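Alpha-galactosidase (PDB 3MI6) probably hydrolyses terminal, non-reducing alpha-D-galactose residues of alpha-galactosides, as a glycoside hydrolase of family 36. Local coordinates at residues L558-A570 with L632-F645. Sequence-based numbering, arbitrary orientation.
Sequences LIQFGTSYGYPQA and LFQFGKFYRIDSPF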
ATOM      1  N   LEU D 558      10.391  20.878  -6.657  1.00 28.61           N
ATOM      2  CA  LEU D 558       9.214  20.084  -6.979  1.00 26.13           C
ATOM      3  C   LEU D 558       8.666  20.413  -8.371  1.00 28.08           C
ATOM      4  O   LEU D 558       8.425  19.508  -9.166  1.00 29.39           O
ATOM      5  CB  LEU D 558       8.153  20.205  -5.892  1.00 26.81           C
ATOM      6  CG  LEU D 558       8.376  19.371  -4.623  1.00 25.51           C
ATOM      7  CD1 LEU D 558       9.698  19.691  -3.960  1.00 27.30           C
ATOM      8  CD2 LEU D 558       7.262  19.566  -3.645  1.00 26.01           C
ATOM      9  N   ILE D 559       8.514  21.701  -8.683  1.00 30.84           N
ATOM     10  CA  ILE D 559       7.907  22.126  -9.944  1.00 28.74           C
ATOM     11  C   ILE D 559       8.718  21.685 -11.165  1.00 29.12           C
ATOM     12  O   ILE D 559       8.163  21.181 -12.143  1.00 28.33           O
ATOM     13  CB  ILE D 559       7.666  23.643  -9.977  1.00 27.56           C
ATOM     14  CG1 ILE D 559       6.671  24.032  -8.884  1.00 29.83           C
ATOM     15  CG2 ILE D 559       7.078  24.039 -11.303  1.00 27.75           C
ATOM     16  CD1 ILE D 559       6.538  25.515  -8.609  1.00 26.32           C
ATOM     17  N   GLN D 560      10.034  21.856 -11.095  1.00 28.29           N
ATOM     18  CA  GLN D 560      10.922  21.443 -12.181  1.00 28.69           C
ATOM     19  C   GLN D 560      11.033  19.913 -12.331  1.00 29.95           C
ATOM     20  O   GLN D 560      10.995  19.368 -13.446  1.00 27.80           O
ATOM     21  CB  GLN D 560      12.286  22.107 -12.029  1.00 25.21           C
ATOM     22  CG  GLN D 560      12.194  23.624 -12.171  1.00 29.08           C
ATOM     23  CD  GLN D 560      13.522  24.341 -11.938  1.00 31.05           C
ATOM     24  OE1 GLN D 560      13.551  25.500 -11.507  1.00 31.09           O
ATOM     25  NE2 GLN D 560      14.625  23.656 -12.228  1.00 29.06           N
ATOM     26  N   PHE D 561      11.147  19.220 -11.206  1.00 29.22           N
ATOM     27  CA  PHE D 561      11.190  17.778 -11.249  1.00 27.70           C
ATOM     28  C   PHE D 561       9.978  17.270 -12.022  1.00 29.42           C
ATOM     29  O   PHE D 561      10.119  16.479 -12.949  1.00 30.31           O
ATOM     30  CB  PHE D 561      11.191  17.200  -9.844  1.00 28.86           C
ATOM     31  CG  PHE D 561      11.800  15.833  -9.761  1.00 30.76           C
ATOM     32  CD1 PHE D 561      11.008  14.706  -9.837  1.00 28.82           C
ATOM     33  CD2 PHE D 561      13.172  15.679  -9.608  1.00 28.24           C
ATOM     34  CE1 PHE D 561      11.574  13.461  -9.753  1.00 28.47           C
ATOM     35  CE2 PHE D 561      13.726  14.440  -9.531  1.00 27.43           C
ATOM     36  CZ  PHE D 561      12.927  13.331  -9.604  1.00 27.46           C
ATOM     37  N   GLY D 562       8.788  17.727 -11.643  1.00 27.94           N
ATOM     38  CA  GLY D 562       7.573  17.303 -12.313  1.00 28.84           C
ATOM     39  C   GLY D 562       7.529  17.728 -13.773  1.00 29.80           C
ATOM     40  O   GLY D 562       7.192  16.934 -14.655  1.00 31.22           O
ATOM     41  N   THR D 563       7.878  18.978 -14.047  1.00 27.73           N
ATOM     42  CA  THR D 563       7.842  19.451 -15.419  1.00 29.63           C
ATOM     43  C   THR D 563       8.715  18.583 -16.342  1.00 30.72           C
ATOM     44  O   THR D 563       8.320  18.291 -17.477  1.00 31.12           O
ATOM     45  CB  THR D 563       8.206  20.953 -15.509  1.00 31.31           C
ATOM     46  OG1 THR D 563       7.281  21.706 -14.713  1.00 32.12           O
ATOM     47  CG2 THR D 563       8.138  21.443 -16.948  1.00 29.04           C
ATOM     48  N   SER D 564       9.875  18.144 -15.852  1.00 29.34           N
ATOM     49  CA  SER D 564      10.819  17.363 -16.667  1.00 28.41           C
ATOM     50  C   SER D 564      10.275  16.049 -17.248  1.00 28.76           C
ATOM     51  O   SER D 564      10.769  15.571 -18.270  1.00 29.64           O
ATOM     52  CB  SER D 564      12.114  17.092 -15.902  1.00 26.69           C
ATOM     53  OG  SER D 564      11.874  16.272 -14.774  1.00 28.17           O
ATOM     54  N   TYR D 565       9.268  15.466 -16.608  1.00 28.43           N
ATOM     55  CA  TYR D 565       8.637  14.266 -17.152  1.00 27.51           C
ATOM     56  C   TYR D 565       8.083  14.571 -18.543  1.00 29.95           C
ATOM     57  O   TYR D 565       8.106  13.729 -19.450  1.00 30.00           O
ATOM     58  CB  TYR D 565       7.541  13.752 -16.219  1.00 26.15           C
ATOM     59  CG  TYR D 565       8.088  13.038 -15.005  1.00 28.50           C
ATOM     60  CD1 TYR D 565       8.290  13.711 -13.799  1.00 29.36           C
ATOM     61  CD2 TYR D 565       8.420  11.674 -15.056  1.00 31.35           C
ATOM     62  CE1 TYR D 565       8.821  13.035 -12.660  1.00 29.41           C
ATOM     63  CE2 TYR D 565       8.941  10.997 -13.934  1.00 29.58           C
ATOM     64  CZ  TYR D 565       9.147  11.686 -12.740  1.00 28.93           C
ATOM     65  OH  TYR D 565       9.659  11.021 -11.636  1.00 29.69           O
ATOM     66  N   GLY D 566       7.603  15.798 -18.722  1.00 30.79           N
ATOM     67  CA  GLY D 566       6.959  16.172 -19.953  1.00 26.01           C
ATOM     68  C   GLY D 566       7.772  17.140 -20.769  1.00 28.32           C
ATOM     69  O   GLY D 566       7.564  17.261 -21.976  1.00 31.60           O
ATOM     70  N   TYR D 567       8.704  17.831 -20.128  1.00 27.63           N
ATOM     71  CA  TYR D 567       9.399  18.913 -20.806  1.00 27.93           C
ATOM     72  C   TYR D 567      10.874  19.048 -20.396  1.00 27.82           C
ATOM     73  O   TYR D 567      11.198  19.133 -19.222  1.00 28.07           O
ATOM     74  CB  TYR D 567       8.614  20.226 -20.614  1.00 27.71           C
ATOM     75  CG  TYR D 567       7.106  20.084 -20.834  1.00 27.97           C
ATOM     76  CD1 TYR D 567       6.529  20.391 -22.046  1.00 29.75           C
ATOM     77  CD2 TYR D 567       6.272  19.644 -19.820  1.00 27.76           C
ATOM     78  CE1 TYR D 567       5.164  20.272 -22.240  1.00 30.23           C
ATOM     79  CE2 TYR D 567       4.923  19.510 -20.001  1.00 25.79           C
ATOM     80  CZ  TYR D 567       4.365  19.819 -21.211  1.00 31.07           C
ATOM     81  OH  TYR D 567       2.998  19.687 -21.397  1.00 30.65           O
ATOM     82  N   PRO D 568      11.770  19.085 -21.389  1.00 29.74           N
ATOM     83  CA  PRO D 568      13.217  19.226 -21.195  1.00 28.20           C
ATOM     84  C   PRO D 568      13.556  20.579 -20.607  1.00 30.70           C
ATOM     85  O   PRO D 568      12.824  21.529 -20.826  1.00 32.80           O
ATOM     86  CB  PRO D 568      13.777  19.157 -22.612  1.00 31.57           C
ATOM     87  CG  PRO D 568      12.609  18.780 -23.516  1.00 31.83           C
ATOM     88  CD  PRO D 568      11.379  19.150 -22.811  1.00 30.91           C
ATOM     89  N   GLN D 569      14.668  20.675 -19.895  1.00 32.16           N
ATOM     90  CA  GLN D 569      15.038  21.910 -19.207  1.00 33.51           C
ATOM     91  C   GLN D 569      15.212  23.110 -20.135  1.00 34.44           C
ATOM     92  O   GLN D 569      15.101  24.250 -19.701  1.00 35.44           O
ATOM     93  CB  GLN D 569      16.309  21.712 -18.378  1.00 30.64           C
ATOM     94  CG  GLN D 569      17.531  21.445 -19.197  1.00 29.99           C
ATOM     95  CD  GLN D 569      17.700  19.994 -19.564  1.00 30.81           C
ATOM     96  OE1 GLN D 569      16.735  19.238 -19.607  1.00 32.06           O
ATOM     97  NE2 GLN D 569      18.940  19.590 -19.828  1.00 30.66           N
ATOM     98  N   ALA D 570      15.505  22.856 -21.405  1.00 34.26           N
ATOM     99  CA  ALA D 570      15.630  23.934 -22.377  1.00 34.85           C
ATOM    100  C   ALA D 570      14.388  24.835 -22.373  1.00 35.25           C
ATOM    101  O   ALA D 570      14.476  26.039 -22.620  1.00 34.49           O
ATOM    102  CB  ALA D 570      15.869  23.358 -23.766  1.00 34.38           C
ATOM    103  N   LEU D 632      25.702  22.117 -21.609  1.00 35.38           N
ATOM    104  CA  LEU D 632      25.414  20.955 -20.783  1.00 32.48           C
ATOM    105  C   LEU D 632      24.098  21.145 -20.005  1.00 30.96           C
ATOM    106  O   LEU D 632      23.203  20.297 -20.038  1.00 28.03           O
ATOM    107  CB  LEU D 632      26.586  20.742 -19.829  1.00 29.79           C
ATOM    108  CG  LEU D 632      26.591  19.489 -18.958  1.00 33.04           C
ATOM    109  CD1 LEU D 632      26.306  18.251 -19.794  1.00 31.78           C
ATOM    110  CD2 LEU D 632      27.910  19.345 -18.205  1.00 34.56           C
ATOM    111  N   PHE D 633      23.993  22.284 -19.325  1.00 31.02           N
ATOM    112  CA  PHE D 633      22.853  22.599 -18.476  1.00 28.96           C
ATOM    113  C   PHE D 633      21.548  22.718 -19.267  1.00 31.84           C
ATOM    114  O   PHE D 633      20.531  22.115 -18.934  1.00 31.17           O
ATOM    115  CB  PHE D 633      23.116  23.903 -17.737  1.00 30.14           C
ATOM    116  CG  PHE D 633      23.871  23.740 -16.442  1.00 29.94           C
ATOM    117  CD1 PHE D 633      23.443  22.852 -15.482  1.00 28.51           C
ATOM    118  CD2 PHE D 633      24.982  24.512 -16.175  1.00 30.12           C
ATOM    119  CE1 PHE D 633      24.116  22.716 -14.299  1.00 27.63           C
ATOM    120  CE2 PHE D 633      25.661  24.379 -14.990  1.00 30.58           C
ATOM    121  CZ  PHE D 633      25.227  23.481 -14.054  1.00 31.21           C
ATOM    122  N   GLN D 634      21.585  23.490 -20.337  1.00 34.19           N
ATOM    123  CA  GLN D 634      20.402  23.690 -21.151  1.00 31.51           C
ATOM    124  C   GLN D 634      20.022  22.514 -22.060  1.00 30.77           C
ATOM    125  O   GLN D 634      18.843  22.222 -22.185  1.00 32.83           O
ATOM    126  CB  GLN D 634      20.537  24.982 -21.955  1.00 32.11           C
ATOM    127  CG  GLN D 634      20.630  26.226 -21.087  1.00 31.32           C
ATOM    128  CD  GLN D 634      20.766  27.466 -21.934  1.00 36.67           C
ATOM    129  OE1 GLN D 634      20.951  27.364 -23.147  1.00 38.62           O
ATOM    130  NE2 GLN D 634      20.659  28.642 -21.319  1.00 35.50           N
ATOM    131  N   PHE D 635      20.983  21.836 -22.690  1.00 29.87           N
ATOM    132  CA  PHE D 635      20.626  20.828 -23.711  1.00 30.05           C
ATOM    133  C   PHE D 635      21.084  19.397 -23.435  1.00 31.58           C
ATOM    134  O   PHE D 635      20.695  18.467 -24.156  1.00 30.70           O
ATOM    135  CB  PHE D 635      21.090  21.248 -25.112  1.00 28.30           C
ATOM    136  CG  PHE D 635      20.655  22.620 -25.500  1.00 32.18           C
ATOM    137  CD1 PHE D 635      19.316  22.885 -25.767  1.00 32.54           C
ATOM    138  CD2 PHE D 635      21.578  23.654 -25.598  1.00 33.03           C
ATOM    139  CE1 PHE D 635      18.904  24.142 -26.132  1.00 35.43           C
ATOM    140  CE2 PHE D 635      21.174  24.927 -25.961  1.00 36.68           C
ATOM    141  CZ  PHE D 635      19.831  25.177 -26.232  1.00 36.57           C
ATOM    142  N   GLY D 636      21.906  19.221 -22.402  1.00 30.85           N
ATOM    143  CA  GLY D 636      22.355  17.899 -22.009  1.00 29.13           C
ATOM    144  C   GLY D 636      21.223  16.953 -21.677  1.00 29.50           C
ATOM    145  O   GLY D 636      20.145  17.371 -21.272  1.00 32.17           O
ATOM    146  N   LYS D 637      21.467  15.664 -21.857  1.00 31.00           N
ATOM    147  CA  LYS D 637      20.454  14.654 -21.599  1.00 29.10           C
ATOM    148  C   LYS D 637      20.138  14.629 -20.099  1.00 31.79           C
ATOM    149  O   LYS D 637      21.046  14.633 -19.256  1.00 33.41           O
ATOM    150  CB  LYS D 637      20.923  13.282 -22.107  1.00 26.95           C
ATOM    151  CG  LYS D 637      19.860  12.202 -22.024  1.00 31.48           C
ATOM    152  CD  LYS D 637      20.345  10.864 -22.555  1.00 32.53           C
ATOM    153  CE  LYS D 637      20.430  10.882 -24.077  1.00 32.28           C
ATOM    154  NZ  LYS D 637      20.475   9.484 -24.608  1.00 28.87           N
ATOM    155  N   PHE D 638      18.850  14.604 -19.770  1.00 30.07           N
ATOM    156  CA  PHE D 638      18.411  14.825 -18.398  1.00 28.31           C
ATOM    157  C   PHE D 638      17.958  13.541 -17.719  1.00 29.70           C
ATOM    158  O   PHE D 638      17.036  12.861 -18.171  1.00 28.89           O
ATOM    159  CB  PHE D 638      17.279  15.861 -18.382  1.00 28.98           C
ATOM    160  CG  PHE D 638      16.891  16.355 -17.008  1.00 28.81           C
ATOM    161  CD1 PHE D 638      15.847  15.766 -16.308  1.00 27.59           C
ATOM    162  CD2 PHE D 638      17.524  17.451 -16.445  1.00 28.27           C
ATOM    163  CE1 PHE D 638      15.468  16.242 -15.047  1.00 29.65           C
ATOM    164  CE2 PHE D 638      17.148  17.925 -15.185  1.00 30.45           C
ATOM    165  CZ  PHE D 638      16.119  17.320 -14.488  1.00 28.12           C
ATOM    166  N   TYR D 639      18.615  13.226 -16.612  1.00 31.66           N
ATOM    167  CA  TYR D 639      18.228  12.106 -15.766  1.00 29.40           C
ATOM    168  C   TYR D 639      17.709  12.596 -14.418  1.00 29.85           C
ATOM    169  O   TYR D 639      18.392  13.351 -13.730  1.00 30.11           O
ATOM    170  CB  TYR D 639      19.447  11.231 -15.508  1.00 28.14           C
ATOM    171  CG  TYR D 639      19.949  10.479 -16.709  1.00 30.42           C
ATOM    172  CD1 TYR D 639      19.530   9.175 -16.971  1.00 31.97           C
ATOM    173  CD2 TYR D 639      20.853  11.053 -17.565  1.00 28.23           C
ATOM    174  CE1 TYR D 639      20.011   8.485 -18.052  1.00 30.95           C
ATOM    175  CE2 TYR D 639      21.327  10.379 -18.642  1.00 30.28           C
ATOM    176  CZ  TYR D 639      20.914   9.101 -18.893  1.00 32.07           C
ATOM    177  OH  TYR D 639      21.414   8.451 -20.007  1.00 34.78           O
ATOM    178  N   ARG D 640      16.515  12.154 -14.044  1.00 30.12           N
ATOM    179  CA  ARG D 640      16.042  12.270 -12.673  1.00 28.99           C
ATOM    180  C   ARG D 640      16.608  11.107 -11.874  1.00 30.47           C
ATOM    181  O   ARG D 640      16.676   9.987 -12.366  1.00 29.79           O
ATOM    182  CB  ARG D 640      14.515  12.209 -12.612  1.00 29.31           C
ATOM    183  CG  ARG D 640      13.783  13.432 -13.149  1.00 30.59           C
ATOM    184  CD  ARG D 640      12.294  13.128 -13.315  1.00 28.04           C
ATOM    185  NE  ARG D 640      12.084  12.044 -14.266  1.00 30.26           N
ATOM    186  CZ  ARG D 640      11.796  12.218 -15.559  1.00 32.23           C
ATOM    187  NH1 ARG D 640      11.674  13.451 -16.055  1.00 29.44           N
ATOM    188  NH2 ARG D 640      11.615  11.160 -16.360  1.00 28.69           N
ATOM    189  N   ILE D 641      16.998  11.365 -10.633  1.00 29.54           N
ATOM    190  CA  ILE D 641      17.542  10.321  -9.791  1.00 29.55           C
ATOM    191  C   ILE D 641      16.632  10.155  -8.562  1.00 32.76           C
ATOM    192  O   ILE D 641      15.674   9.375  -8.600  1.00 33.91           O
ATOM    193  CB  ILE D 641      19.053  10.628  -9.450  1.00 32.84           C
ATOM    194  CG1 ILE D 641      19.900  10.552 -10.724  1.00 31.72           C
ATOM    195  CG2 ILE D 641      19.634   9.680  -8.399  1.00 32.08           C
ATOM    196  CD1 ILE D 641      21.299  11.076 -10.570  1.00 31.25           C
ATOM    197  N   ASP D 642      16.923  10.899  -7.494  1.00 30.82           N
ATOM    198  CA  ASP D 642      16.114  10.907  -6.275  1.00 31.53           C
ATOM    199  C   ASP D 642      14.907  11.842  -6.428  1.00 31.19           C
ATOM    200  O   ASP D 642      15.062  13.000  -6.843  1.00 29.66           O
ATOM    201  CB  ASP D 642      16.973  11.352  -5.077  1.00 30.29           C
ATOM    202  CG  ASP D 642      18.148  10.406  -4.812  1.00 39.03           C
ATOM    203  OD1 ASP D 642      17.874   9.276  -4.331  1.00 40.50           O
ATOM    204  OD2 ASP D 642      19.334  10.787  -5.067  1.00 35.73           O
ATOM    205  N   SER D 643      13.719  11.353  -6.071  1.00 29.12           N
ATOM    206  CA  SER D 643      12.472  12.082  -6.329  1.00 28.50           C
ATOM    207  C   SER D 643      11.755  12.600  -5.094  1.00 30.72           C
ATOM    208  O   SER D 643      11.493  11.836  -4.176  1.00 34.92           O
ATOM    209  CB  SER D 643      11.501  11.187  -7.076  1.00 29.31           C
ATOM    210  OG  SER D 643      10.249  11.827  -7.192  1.00 33.46           O
ATOM    211  N   PRO D 644      11.399  13.896  -5.083  1.00 31.76           N
ATOM    212  CA  PRO D 644      10.658  14.496  -3.972  1.00 32.16           C
ATOM    213  C   PRO D 644       9.230  13.980  -3.936  1.00 34.05           C
ATOM    214  O   PRO D 644       8.468  14.349  -3.038  1.00 34.66           O
ATOM    215  CB  PRO D 644      10.617  15.968  -4.351  1.00 30.07           C
ATOM    216  CG  PRO D 644      10.595  15.938  -5.808  1.00 30.80           C
ATOM    217  CD  PRO D 644      11.535  14.841  -6.200  1.00 30.06           C
ATOM    218  N   PHE D 645       8.871  13.138  -4.905  1.00 33.08           N
ATOM    219  CA  PHE D 645       7.523  12.589  -4.977  1.00 32.17           C
ATOM    220  C   PHE D 645       7.453  11.131  -4.541  1.00 34.51           C
ATOM    221  O   PHE D 645       6.378  10.525  -4.584  1.00 37.80           O
ATOM    222  CB  PHE D 645       6.962  12.739  -6.388  1.00 29.70           C
ATOM    223  CG  PHE D 645       6.881  14.154  -6.855  1.00 29.76           C
ATOM    224  CD1 PHE D 645       5.978  15.038  -6.288  1.00 29.49           C
ATOM    225  CD2 PHE D 645       7.702  14.612  -7.879  1.00 32.09           C
ATOM    226  CE1 PHE D 645       5.897  16.368  -6.742  1.00 30.29           C
ATOM    227  CE2 PHE D 645       7.624  15.949  -8.339  1.00 30.87           C
ATOM    228  CZ  PHE D 645       6.731  16.816  -7.771  1.00 27.93           C
TER
HETATM  229  O   HOH W   1      17.053  20.483 -22.692  1.00 32.96           O
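Arg640 reaches from the first strand of the C-terminal antiparallel sheet onto Phe561, Ser564 and Tyr565 of helix 553-566, which follows the sixth strand of the (beta/alpha)8 barrel, and is one of several side chains that join barrel and sheet. Its CB lies 3.6 Å from Phe561 CZ, and CG makes a CH-pi contact over one face of that ring; the opposite face carries Pro644 CD, 3.6 Å from the ring centroid. CD lies over the Tyr565 face in a CH-pi contact, and a bend at the CG-CD bond (chi3 -61°) then lays NE and the guanidinium along the ring. NE sits above the Tyr565 rim, and the guanidinium lies flat on the ring in a cation-pi stack, its CZ 3.6 Å from the ring centroid and the planes 14° apart. NH1, at the tip, donates in the guanidinium plane to Ser564 OG (3.1 Å), while NE forms a salt bridge with Asp242 and NH2 is hydrogen-bonded to Ser309 OG. A leucine in place of Arg640 would probably leave Tyr565 without its stacked cation and Asp242 without its mate. Phe638 packs its CE1 against Ser564 CB, and Phe645 brings its ring edge to Leu558 O and Phe561. Where the helix 630-635 ends, Gln569 NE2 donates to two backbone carbonyls, Gly636 O at 2.9 Å and Phe633 O at 3.1 Å, the latter approached from above its carbonyl plane.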